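Local coordinates for protein GDP-mannose-dependent alpha-(1-6)-phosphatidylinositol monomannoside mannosyltransferase (Corynebacterium glutamicum, PDB 3OKP) that works as a glycosyltransferase of the GT-B class, built from two Rossmann-like domains that face each other across a cleft, at residues R281-G285 and G286-E290; S148-T151 and L152-K156; T317-P320 and A321-L324; L244-L247 and A248-V251. All coordinates share one frame; numbering follows the deposited sequence.

Contact 1 (R281-G285 and G286-E290); sequences RTRGG and GLDVE
Thr282 OG1 lies beside the backbone N (chi1 -60°), leaving CG2 anti to it, and Val289 CG1 sits between N and the carbonyl carbon (chi1 69°), leaving its CG2 anti; the two beta-branched side chains thus run side by side and point the same way. OG1 of Thr282 comes within 3.4 Å of Val289 CG2 and is hydrogen-bonded to Ser311 OG. The other branch, Thr282 CG2, rests 3.8 Å from Gly286 CA. Between these residues the backbone closes a single antiparallel hydrogen-bonded bridge: Arg283 N gives Asp288 O a nearly straight bond of 2.8 Å (179°), in the carbonyl plane. Two residues, Leu287 and Asp288, stand opposite the single Arg283, a classic beta bulge at the base of the glycine tip, in the loop between strand 275-278 and helix 294-301. Gly284, Gly285 and Gly286 all take positive phi as the chain reverses. Two N-H groups grip Arg283 O from opposite faces of its plane, Gly286 N at 3.0 Å and Asp288 N at the same 3.0 Å, while Leu287 N adds a bond to Gly284 O of 3.2 Å. The bend of Arg283 at chi3 brings NE to Asp288 OD2 at 3.6 Å. This long salt bridge is doubtful, since Asp288 has two modelled conformers; in this one OD2 lies at the guanidinium edge, with the carboxylate nearly perpendicular to the guanidinium. Glu290, at the far end, touches the bound guanosine-5'-diphosphate-alpha-D-mannose.

Contact 2 (S148-T151 and L152-K156); sequences SQYT and LRRFK
Ser148 caps the N-terminus of helix 149-159, the helical arm of the beta-alpha-beta unit between strands 143-146 and 164-167, and Leu152 N closes its first turn onto Ser148 O. That backbone bond, Leu152 N to Ser148 O (3.1 Å), is nearly straight, and Arg153 N to Gln149 O follows one residue on. As N-cap, Ser148 OG accepts from Thr151 N at 3.3 Å and is also bonded to Gly291 O. Both carboxylate oxygens of Glu316 take further N-H groups of this first turn, those of Gln149 and Tyr150.

The side-chain polar contacts centre on Tyr150. Bent at chi2 (-66°) and chi3 (-54°), Arg154 folds back alongside the ring, and its NH1 bonds Tyr150 OH at 2.8 Å, the hydroxyl lying in the guanidinium plane; the same NH1 also reaches Gly286 O. Arg153 approaches obliquely, its NH2 3.2 Å from Tyr150 CD1.

Two contacts involve ring faces. Arg154 CG lies over one face of Tyr150, offset toward the rim, in a CH-pi contact 4.1 Å from the Tyr150 centroid. Phe155 CG stands between the backbone N and the carbonyl carbon (chi1 61°), which lays the ring beside Thr151, and Thr151 O lies 3.2 Å above the centre of the Phe155 ring plane while also accepting from Phe155 N.

Contact 3 (T317-P320 and A321-L324); sequences TVTP and ATGL
Thr319 O closes a tight reversal by accepting from Thr322 N at 2.9 Å and from Gly323 N at 3.1 Å, with Pro320 and Ala321 at the corner in type I turn angles. The two donors approach differently: Gly323 N lies nearly in line with the C=O bond, whereas Thr322 N stands well above the carbonyl plane. Side-chain hydroxyls add two further bonds. Thr322 holds OG1 between its backbone N and carbonyl carbon (chi1 76°), and from there the hydroxyl oxygen accepts a nearly straight bond from Thr319 N, 3.1 Å long (169°). The same Thr322 OG1 is hydrogen-bonded to Gln300 OE1 of helix 294-301, so one hydroxyl links the turn to that helix. Thr319 carries its own OG1 in the equivalent rotamer, and this atom receives a weak ST-turn bond from Ala321 N at 3.2 Å. Thr319 OG1 also packs against Thr322 CG2 at 3.3 Å as the two threonines pass each other at a slant. Val318 closes the side next to Gln300: its CB lies 3.6 Å from Thr322 OG1 and 4.2 Å from Gly323 CA, close against the backbone at the start of the strand. His358 of helix 345-362 is touched by the side chains of both Thr319 and Thr322. The arrangement is a type I turn overlapped by an alpha-turn, Thr319 O taking N-H groups three and four residues on, and it leads into strand 323-325, the outermost strand on one side of the six-stranded parallel sheet in a Rossmann-like domain of a GT-B glycosyltransferase.

Contact 4 (L244-L247 and A248-V251); sequences LRRL and ATDV
The flat groups that matter between Arg246 and Thr249, and between Leu244 and Ala248, are peptide carbonyls, each approached by a donor tilted from its plane. Thr249 OG1 reaches Arg246 O from 32° off the carbonyl plane, and Ala248 N comes to Leu244 O from 23° off it. The hydroxyl bond, donated by Thr249 OG1, measures 2.5 Å to Arg246 O, short enough that its exact length is doubtful. The torsion of Thr249 explains the reach: with OG1 anti to the carbonyl carbon, beside the backbone N (chi1 -49°), the hydroxyl turns back toward the helix. Thr249 N adds a weak bond to the same Arg246 O at 3.3 Å. This is the C-terminal end of helix 241-247, where bonding changes from four-residue to three-residue spacing and the chain leads on to strand 255-259, an edge strand of the six-stranded parallel sheet in the Rossmann-like domain. Ala248, the first residue to leave helical angles, has its N shared: 3.0 Å to Leu244 O in the helical pattern, and a weak 3.2 Å to Arg245 O. Its methyl carbon CB lies 3.5 Å from Leu244 O, and the same side chain touches Val255 and Phe257 of that strand. Leu244 packs on Phe257 too, and on Ile217 of helix 213-226. Arg245 NE forms a salt bridge with Glu241. Beyond the helix, Val251 N bonds Ala248 O at 3.0 Å.

In the fold
Contacts 1 and 2 touch where the two domains meet, their centres 14 Å apart though they belong to the two different GT-B domains. Arg154 NH1 probably hydrogen-bonds Gly286 O (3.0 Å), and Val289 CG2 packs on Tyr150 CE2 (3.6 Å), so the glycine loop meets the start of helix 149-159. Contact 1 lies nearest the ligand. The side chain of Asp288 is about 8 Å from the bound guanosine-5'-diphosphate-alpha-D-mannose, against about 11 Å for that of Ser148 in contact 2. Contacts 3 and 4 lie in the same domain as contact 1 without touching it; their centres are 22 and 24 Å from the centre of contact 1, and 29 Å from each other.

Contact 1 (R281-G285 and G286-E290)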
# COMPACT_ATOMS: atom_id res chain seq x y z
N ARG A 281 9.57 11.09 -4.92
CA ARG A 281 9.50 11.91 -6.13
C ARG A 281 9.05 11.07 -7.33
O ARG A 281 9.35 9.87 -7.40
CB ARG A 281 10.84 12.60 -6.42
CG ARG A 281 11.97 11.66 -6.83
CD ARG A 281 13.20 12.43 -7.28
NE ARG A 281 14.31 11.54 -7.63
CZ ARG A 281 15.18 11.04 -6.75
NH1 ARG A 281 15.08 11.33 -5.46
NH2 ARG A 281 16.15 10.24 -7.17
N THR A 282 8.33 11.69 -8.25
CA THR A 282 7.92 11.03 -9.48
C THR A 282 9.08 11.01 -10.48
O THR A 282 9.73 12.03 -10.71
CB THR A 282 6.67 11.68 -10.09
OG1 THR A 282 5.60 11.60 -9.14
CG2 THR A 282 6.24 10.98 -11.38
N ARG A 283 9.33 9.83 -11.05
CA ARG A 283 10.40 9.62 -12.02
C ARG A 283 9.88 8.81 -13.20
O ARG A 283 8.66 8.67 -13.39
CB ARG A 283 11.56 8.86 -11.36
CG ARG A 283 12.40 9.68 -10.40
CD ARG A 283 13.34 8.81 -9.59
NE ARG A 283 13.80 7.64 -10.35
CZ ARG A 283 14.94 7.56 -11.02
NH1 ARG A 283 15.79 8.58 -11.06
NH2 ARG A 283 15.24 6.44 -11.66
N GLY A 284 10.80 8.26 -13.99
CA GLY A 284 10.48 7.36 -15.09
C GLY A 284 9.49 7.94 -16.10
O GLY A 284 8.62 7.22 -16.59
N GLY A 285 9.64 9.23 -16.38
CA GLY A 285 8.77 9.92 -17.34
C GLY A 285 7.33 10.05 -16.89
O GLY A 285 6.43 10.16 -17.72
N GLY A 286 7.12 10.05 -15.57
CA GLY A 286 5.77 10.08 -15.00
C GLY A 286 5.21 8.72 -14.63
O GLY A 286 4.12 8.62 -14.05
N LEU A 287 5.94 7.66 -14.96
CA LEU A 287 5.48 6.28 -14.73
C LEU A 287 6.02 5.66 -13.44
O LEU A 287 5.40 4.73 -12.89
CB LEU A 287 5.83 5.40 -15.95
CG LEU A 287 4.79 5.22 -17.07
CD1 LEU A 287 3.74 6.32 -17.15
CD2 LEU A 287 5.49 5.04 -18.42
N ASP A 288 7.16 6.15 -12.97
CA ASP A 288 7.73 5.73 -11.70
C ASP A 288 7.17 6.65 -10.60
O ASP A 288 7.74 7.70 -10.31
CB ASP A 288 9.26 5.78 -11.76
CG ASP A 288 9.92 4.96 -10.68
OD1 ASP A 288 9.33 3.96 -10.22
OD2 ASP A 288 11.06 5.31 -10.28
N VAL A 289 6.06 6.23 -10.02
CA VAL A 289 5.29 7.10 -9.14
C VAL A 289 4.79 6.37 -7.88
O VAL A 289 4.55 5.16 -7.90
CB VAL A 289 4.10 7.73 -9.94
CG1 VAL A 289 3.05 6.68 -10.33
CG2 VAL A 289 3.48 8.88 -9.18
N GLU A 290 4.65 7.13 -6.79
CA GLU A 290 4.09 6.61 -5.56
C GLU A 290 2.57 6.60 -5.66
O GLU A 290 1.92 7.65 -5.63
CB GLU A 290 4.55 7.47 -4.37
CG GLU A 290 4.33 6.83 -3.00
CD GLU A 290 5.13 5.55 -2.81
OE1 GLU A 290 6.34 5.54 -3.10
OE2 GLU A 290 4.54 4.55 -2.35

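Contact 2 (S148-T151 and L152-K156)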
# COMPACT_ATOMS: atom_id res chain seq x y z
N SER A 148 -5.96 5.78 -5.09
CA SER A 148 -5.80 7.21 -4.82
C SER A 148 -6.49 8.07 -5.88
O SER A 148 -6.73 7.62 -7.00
CB SER A 148 -4.32 7.58 -4.73
OG SER A 148 -3.63 7.27 -5.93
N GLN A 149 -6.79 9.32 -5.51
CA GLN A 149 -7.33 10.28 -6.46
C GLN A 149 -6.35 10.53 -7.60
O GLN A 149 -6.76 10.83 -8.73
CB GLN A 149 -7.69 11.60 -5.77
CG GLN A 149 -8.85 11.50 -4.78
CD GLN A 149 -10.17 11.07 -5.42
OE1 GLN A 149 -10.95 10.33 -4.82
NE2 GLN A 149 -10.42 11.54 -6.64
N TYR A 150 -5.06 10.40 -7.30
CA TYR A 150 -4.01 10.51 -8.31
C TYR A 150 -4.14 9.45 -9.41
O TYR A 150 -4.19 9.78 -10.59
CB TYR A 150 -2.61 10.44 -7.69
CG TYR A 150 -1.52 10.49 -8.74
CD1 TYR A 150 -1.09 11.71 -9.26
CD2 TYR A 150 -0.94 9.32 -9.24
CE1 TYR A 150 -0.10 11.77 -10.23
CE2 TYR A 150 0.05 9.37 -10.22
CZ TYR A 150 0.46 10.60 -10.70
OH TYR A 150 1.44 10.67 -11.67
N THR A 151 -4.19 8.17 -9.02
CA THR A 151 -4.29 7.08 -10.00
C THR A 151 -5.57 7.19 -10.80
O THR A 151 -5.56 7.00 -12.02
CB THR A 151 -4.16 5.66 -9.37
OG1 THR A 151 -5.21 5.45 -8.41
CG2 THR A 151 -2.80 5.49 -8.70
N LEU A 152 -6.67 7.53 -10.12
CA LEU A 152 -7.95 7.78 -10.79
C LEU A 152 -7.84 8.82 -11.90
O LEU A 152 -8.31 8.58 -13.02
CB LEU A 152 -9.03 8.19 -9.78
CG LEU A 152 -10.44 8.42 -10.36
CD1 LEU A 152 -11.02 7.13 -10.95
CD2 LEU A 152 -11.38 9.02 -9.33
N ARG A 153 -7.22 9.96 -11.61
CA ARG A 153 -7.03 11.01 -12.62
C ARG A 153 -6.26 10.50 -13.84
O ARG A 153 -6.58 10.86 -14.98
CB ARG A 153 -6.34 12.23 -12.01
CG ARG A 153 -6.22 13.42 -12.97
CD ARG A 153 -5.68 14.67 -12.29
NE ARG A 153 -4.25 14.59 -11.99
CZ ARG A 153 -3.75 14.39 -10.78
NH1 ARG A 153 -4.56 14.24 -9.73
NH2 ARG A 153 -2.44 14.34 -10.61
N ARG A 154 -5.24 9.67 -13.60
CA ARG A 154 -4.39 9.14 -14.67
C ARG A 154 -5.12 8.21 -15.65
O ARG A 154 -4.83 8.22 -16.85
CB ARG A 154 -3.15 8.44 -14.10
CG ARG A 154 -2.18 9.31 -13.28
CD ARG A 154 -1.47 10.40 -14.10
NE ARG A 154 -0.76 9.86 -15.27
CZ ARG A 154 0.53 9.55 -15.32
NH1 ARG A 154 1.31 9.71 -14.25
NH2 ARG A 154 1.05 9.07 -16.44
N PHE A 155 -6.07 7.41 -15.15
CA PHE A 155 -6.71 6.39 -16.00
C PHE A 155 -8.24 6.46 -16.18
O PHE A 155 -8.82 5.63 -16.88
CB PHE A 155 -6.29 4.96 -15.59
CG PHE A 155 -6.66 4.57 -14.18
CD1 PHE A 155 -5.72 3.98 -13.35
CD2 PHE A 155 -7.95 4.77 -13.68
CE1 PHE A 155 -6.05 3.60 -12.04
CE2 PHE A 155 -8.29 4.40 -12.39
CZ PHE A 155 -7.33 3.81 -11.57
N LYS A 156 -8.88 7.45 -15.55
CA LYS A 156 -10.35 7.56 -15.58
C LYS A 156 -10.93 7.60 -17.00
O LYS A 156 -11.87 6.85 -17.31
CB LYS A 156 -10.83 8.78 -14.78
CG LYS A 156 -12.31 8.74 -14.43
CD LYS A 156 -12.77 10.03 -13.76
CE LYS A 156 -14.21 9.92 -13.26
NZ LYS A 156 -15.20 9.82 -14.38

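Contact 3 (T317-P320 and A321-L324)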
# COMPACT_ATOMS: atom_id res chain seq x y z
N THR A 317 -2.11 10.82 1.89
CA THR A 317 -2.02 10.00 3.11
C THR A 317 -2.00 10.83 4.39
O THR A 317 -2.32 10.32 5.47
CB THR A 317 -0.77 9.09 3.10
OG1 THR A 317 0.41 9.89 3.06
CG2 THR A 317 -0.80 8.14 1.91
N VAL A 318 -1.62 12.11 4.27
CA VAL A 318 -1.45 12.99 5.43
C VAL A 318 -2.38 14.20 5.41
O VAL A 318 -2.90 14.58 4.36
CB VAL A 318 0.02 13.48 5.58
CG1 VAL A 318 0.97 12.31 5.83
CG2 VAL A 318 0.46 14.30 4.36
N THR A 319 -2.60 14.78 6.59
CA THR A 319 -3.31 16.05 6.73
C THR A 319 -2.33 17.08 7.30
O THR A 319 -1.28 16.69 7.81
CB THR A 319 -4.55 15.92 7.66
OG1 THR A 319 -4.12 15.90 9.03
CG2 THR A 319 -5.36 14.67 7.35
N PRO A 320 -2.66 18.39 7.23
CA PRO A 320 -1.82 19.41 7.86
C PRO A 320 -1.56 19.17 9.35
O PRO A 320 -0.56 19.66 9.89
CB PRO A 320 -2.62 20.70 7.66
CG PRO A 320 -3.42 20.44 6.43
CD PRO A 320 -3.81 19.00 6.53
N ALA A 321 -2.44 18.42 10.01
CA ALA A 321 -2.26 18.08 11.42
C ALA A 321 -1.27 16.93 11.66
O ALA A 321 -0.69 16.83 12.74
CB ALA A 321 -3.60 17.77 12.07
N THR A 322 -1.09 16.07 10.67
CA THR A 322 -0.38 14.80 10.88
C THR A 322 1.00 14.74 10.23
O THR A 322 1.86 13.95 10.65
CB THR A 322 -1.21 13.58 10.42
OG1 THR A 322 -1.19 13.50 8.98
CG2 THR A 322 -2.64 13.67 10.91
N GLY A 323 1.20 15.54 9.19
CA GLY A 323 2.40 15.44 8.38
C GLY A 323 2.66 16.64 7.49
O GLY A 323 1.83 17.54 7.39
N LEU A 324 3.83 16.64 6.86
CA LEU A 324 4.22 17.70 5.94
C LEU A 324 4.56 17.10 4.58
O LEU A 324 5.10 15.99 4.50
CB LEU A 324 5.42 18.47 6.50
CG LEU A 324 5.18 19.27 7.79
CD1 LEU A 324 6.45 19.37 8.63
CD2 LEU A 324 4.61 20.66 7.49

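Contact 4 (L244-L247 and A248-V251)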
# COMPACT_ATOMS: atom_id res chain seq x y z
N LEU A 244 23.42 4.79 -2.52
CA LEU A 244 23.05 5.44 -1.25
C LEU A 244 24.22 5.46 -0.27
O LEU A 244 24.47 6.48 0.38
CB LEU A 244 21.83 4.76 -0.62
CG LEU A 244 20.48 4.91 -1.34
CD1 LEU A 244 19.40 4.10 -0.66
CD2 LEU A 244 20.07 6.38 -1.46
N ARG A 245 24.94 4.34 -0.17
CA ARG A 245 26.12 4.26 0.70
C ARG A 245 27.21 5.24 0.27
O ARG A 245 27.85 5.87 1.11
CB ARG A 245 26.66 2.82 0.74
CG ARG A 245 25.78 1.84 1.50
CD ARG A 245 26.42 0.46 1.53
NE ARG A 245 25.68 -0.51 2.35
CZ ARG A 245 25.83 -0.65 3.67
NH1 ARG A 245 26.69 0.11 4.35
NH2 ARG A 245 25.12 -1.56 4.32
N ARG A 246 27.40 5.38 -1.05
CA ARG A 246 28.38 6.32 -1.60
C ARG A 246 27.98 7.77 -1.29
O ARG A 246 28.83 8.59 -0.92
CB ARG A 246 28.54 6.12 -3.11
CG ARG A 246 29.86 6.67 -3.66
CD ARG A 246 29.86 6.77 -5.18
NE ARG A 246 29.02 7.88 -5.65
CZ ARG A 246 27.88 7.74 -6.33
NH1 ARG A 246 27.43 6.53 -6.64
NH2 ARG A 246 27.20 8.81 -6.70
N LEU A 247 26.70 8.07 -1.44
CA LEU A 247 26.15 9.39 -1.10
C LEU A 247 26.35 9.73 0.37
O LEU A 247 26.58 10.89 0.72
CB LEU A 247 24.67 9.45 -1.47
CG LEU A 247 24.18 10.21 -2.72
CD1 LEU A 247 25.25 10.45 -3.79
CD2 LEU A 247 22.95 9.52 -3.31
N ALA A 248 26.28 8.71 1.23
CA ALA A 248 26.35 8.90 2.67
C ALA A 248 27.77 8.88 3.25
O ALA A 248 27.94 8.94 4.47
CB ALA A 248 25.48 7.86 3.38
N THR A 249 28.78 8.83 2.38
CA THR A 249 30.18 8.66 2.79
C THR A 249 30.67 9.70 3.79
O THR A 249 31.37 9.36 4.75
CB THR A 249 31.15 8.61 1.57
OG1 THR A 249 30.65 7.69 0.60
CG2 THR A 249 32.54 8.15 2.00
N ASP A 250 30.31 10.97 3.58
CA ASP A 250 30.76 12.05 4.45
C ASP A 250 29.85 12.30 5.66
O ASP A 250 30.16 13.14 6.51
CB ASP A 250 30.96 13.34 3.64
CG ASP A 250 32.06 13.22 2.60
OD1 ASP A 250 33.07 12.53 2.87
OD2 ASP A 250 31.92 13.82 1.51
N VAL A 251 28.75 11.56 5.73
CA VAL A 251 27.83 11.63 6.88
C VAL A 251 27.65 10.25 7.54
O VAL A 251 26.63 9.98 8.17
CB VAL A 251 26.45 12.23 6.47
CG1 VAL A 251 26.58 13.71 6.14
CG2 VAL A 251 25.82 11.47 5.30